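Local coordinates for protein ciona betagamma-crystallin (Ciona intestinalis, PDB 2BV2) that binds calcium as a single-domain betagamma-crystallin and probably serves as a structural component of the neuroectodermal visual system, at residues Gly1-Phe6 with Ser35-Glu40. Residues are numbered along the deposited sequence; the frame is centred on the assembly and turned at random.
Sequences GKIILF and SSIIVE. With CA (calcium ion), chain C.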
loop_
_atom_site.group_PDB
_atom_site.type_symbol
_atom_site.label_atom_id
_atom_site.label_comp_id
_atom_site.label_asym_id
_atom_site.label_seq_id
_atom_site.Cartn_x
_atom_site.Cartn_y
_atom_site.Cartn_z
ATOM N N GLY A 1 -9.662 -1.908 -10.203
ATOM C CA GLY A 1 -8.880 -1.063 -9.272
ATOM C C GLY A 1 -7.412 -1.097 -9.638
ATOM O O GLY A 1 -6.924 -2.087 -10.176
ATOM N N LYS A 2 -6.707 -0.011 -9.350
ATOM C CA LYS A 2 -5.272 0.047 -9.574
ATOM C C LYS A 2 -4.645 0.857 -8.459
ATOM O O LYS A 2 -5.038 1.989 -8.211
ATOM C CB LYS A 2 -4.964 0.674 -10.922
ATOM C CG LYS A 2 -3.474 0.815 -11.263
ATOM C CD LYS A 2 -3.278 1.504 -12.610
ATOM C CE LYS A 2 -3.893 0.704 -13.753
ATOM N NZ LYS A 2 -3.799 1.404 -15.064
ATOM N N ILE A 3 -3.653 0.265 -7.805
ATOM C CA ILE A 3 -2.911 0.940 -6.738
ATOM C C ILE A 3 -1.430 0.809 -7.058
ATOM O O ILE A 3 -0.977 -0.221 -7.581
ATOM C CB ILE A 3 -3.237 0.340 -5.365
ATOM C CG1 ILE A 3 -2.704 1.231 -4.241
ATOM C CG2 ILE A 3 -2.680 -1.069 -5.240
ATOM C CD1 ILE A 3 -3.118 0.752 -2.862
ATOM N N ILE A 4 -0.678 1.861 -6.763
ATOM C CA ILE A 4 0.774 1.869 -6.947
ATOM C C ILE A 4 1.447 2.157 -5.601
ATOM O O ILE A 4 1.216 3.212 -4.987
ATOM C CB ILE A 4 1.203 2.914 -7.969
ATOM C CG1 ILE A 4 0.511 2.678 -9.313
ATOM C CG2 ILE A 4 2.710 2.897 -8.152
ATOM C CD1 ILE A 4 0.522 3.898 -10.216
ATOM N N LEU A 5 2.297 1.219 -5.176
ATOM C CA LEU A 5 3.010 1.294 -3.911
ATOM C C LEU A 5 4.422 1.760 -4.193
ATOM O O LEU A 5 5.029 1.293 -5.150
ATOM C CB LEU A 5 3.083 -0.087 -3.278
ATOM C CG LEU A 5 1.775 -0.866 -3.085
ATOM C CD1 LEU A 5 2.062 -2.216 -2.479
ATOM C CD2 LEU A 5 0.728 -0.124 -2.254
ATOM N N PHE A 6 4.940 2.654 -3.352
ATOM C CA PHE A 6 6.264 3.233 -3.537
ATOM C C PHE A 6 7.149 2.992 -2.341
ATOM O O PHE A 6 6.705 3.152 -1.212
ATOM C CB PHE A 6 6.172 4.754 -3.750
ATOM C CG PHE A 6 5.556 5.144 -5.055
ATOM C CD1 PHE A 6 6.347 5.417 -6.168
ATOM C CD2 PHE A 6 4.190 5.272 -5.168
ATOM C CE1 PHE A 6 5.755 5.776 -7.389
ATOM C CE2 PHE A 6 3.590 5.611 -6.392
ATOM C CZ PHE A 6 4.359 5.876 -7.481
ATOM N N SER A 35 6.394 3.558 1.671
ATOM C CA SER A 35 6.405 4.853 2.308
ATOM C C SER A 35 5.507 5.900 1.613
ATOM O O SER A 35 5.278 6.953 2.172
ATOM C CB SER A 35 7.850 5.339 2.391
ATOM O OG SER A 35 8.649 4.483 3.197
ATOM N N SER A 36 5.041 5.640 0.381
ATOM C CA SER A 36 3.974 6.430 -0.220
ATOM C C SER A 36 3.153 5.573 -1.187
ATOM O O SER A 36 3.579 4.472 -1.580
ATOM C CB SER A 36 4.540 7.648 -0.948
ATOM O OG SER A 36 5.393 7.281 -2.017
ATOM N N ILE A 37 1.979 6.086 -1.551
ATOM C CA ILE A 37 0.990 5.322 -2.318
ATOM C C ILE A 37 0.206 6.238 -3.237
ATOM O O ILE A 37 -0.140 7.342 -2.851
ATOM C CB ILE A 37 -0.023 4.577 -1.387
ATOM C CG1 ILE A 37 0.673 3.506 -0.533
ATOM C CG2 ILE A 37 -1.156 3.939 -2.210
ATOM C CD1 ILE A 37 -0.283 2.820 0.444
ATOM N N ILE A 38 -0.069 5.768 -4.456
ATOM C CA ILE A 38 -1.011 6.414 -5.341
ATOM C C ILE A 38 -2.117 5.416 -5.649
ATOM O O ILE A 38 -1.850 4.311 -6.139
ATOM C CB ILE A 38 -0.365 6.869 -6.657
ATOM C CG1 ILE A 38 0.654 7.977 -6.356
ATOM C CG2 ILE A 38 -1.462 7.329 -7.656
ATOM C CD1 ILE A 38 1.388 8.512 -7.564
ATOM N N VAL A 39 -3.361 5.786 -5.348
ATOM C CA VAL A 39 -4.497 4.983 -5.802
ATOM C C VAL A 39 -5.019 5.624 -7.077
ATOM O O VAL A 39 -5.547 6.731 -7.040
ATOM C CB VAL A 39 -5.608 4.888 -4.740
ATOM C CG1 VAL A 39 -6.802 4.109 -5.268
ATOM C CG2 VAL A 39 -5.104 4.224 -3.468
ATOM N N GLU A 40 -4.872 4.928 -8.204
ATOM C CA GLU A 40 -5.360 5.434 -9.489
ATOM C C GLU A 40 -6.863 5.240 -9.623
ATOM O O GLU A 40 -7.571 6.139 -10.070
ATOM C CB GLU A 40 -4.647 4.748 -10.648
ATOM C CG GLU A 40 -3.135 4.877 -10.612
ATOM C CD GLU A 40 -2.634 6.258 -10.995
ATOM O OE1 GLU A 40 -3.442 7.204 -11.093
ATOM O OE2 GLU A 40 -1.410 6.397 -11.206
HETATM CA CA CA C . 10.398 2.953 2.672
HETATM O O HOH W 1 11.434 3.926 4.519
#
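S35 and S36 both face F6 across two antiparallel strands of the first Greek key of this betagamma-crystallin domain, and the extra residue makes a classic beta bulge. The N-H of S35 gives F6 O a bond of 2.9 Å, while that of S36 reaches the same oxygen only weakly. At the bulge S35 can turn its small hydroxyl out to the calcium ion, with S35 OG 2.4 Å from the metal; E7, I33 and D75 supply further ligands, and D74 hydrogen-bonds this OG. S36 OG sits between its own backbone N and carbonyl carbon (chi1 62°), close against F6 CB, and there hydrogen-bonds D8 O and F11 N, a compact hydroxyl tying the strand pair to the loop that follows F6. I37 points to the other face, toward the second sheet, where branched apolar chains fill the core: its CG2 meets I3 CG1 at 3.7 Å, and its CG1 arm runs alongside L5 CD2. I38 returns to the face of F6 and I4. Paired N-H···O bonds with I4 run both ways, nearly straight, and its CG1, 3.8 Å from F6 CE2, approaches the ring obliquely. V39, again core-facing, packs CG2 on I3 CG1 and also touches W44 and L59 of the second sheet. E40 N-H bonds K2 O, and K2 pairs on to S41, at a more exposed margin where K2's long methylene chain and E40's shorter one can pack together. A bend at chi2 (-74°) brings the E40 chain across K2 and I4, setting CG 3.9 Å from K2 CD and OE2 3.3 Å from I4 CD1.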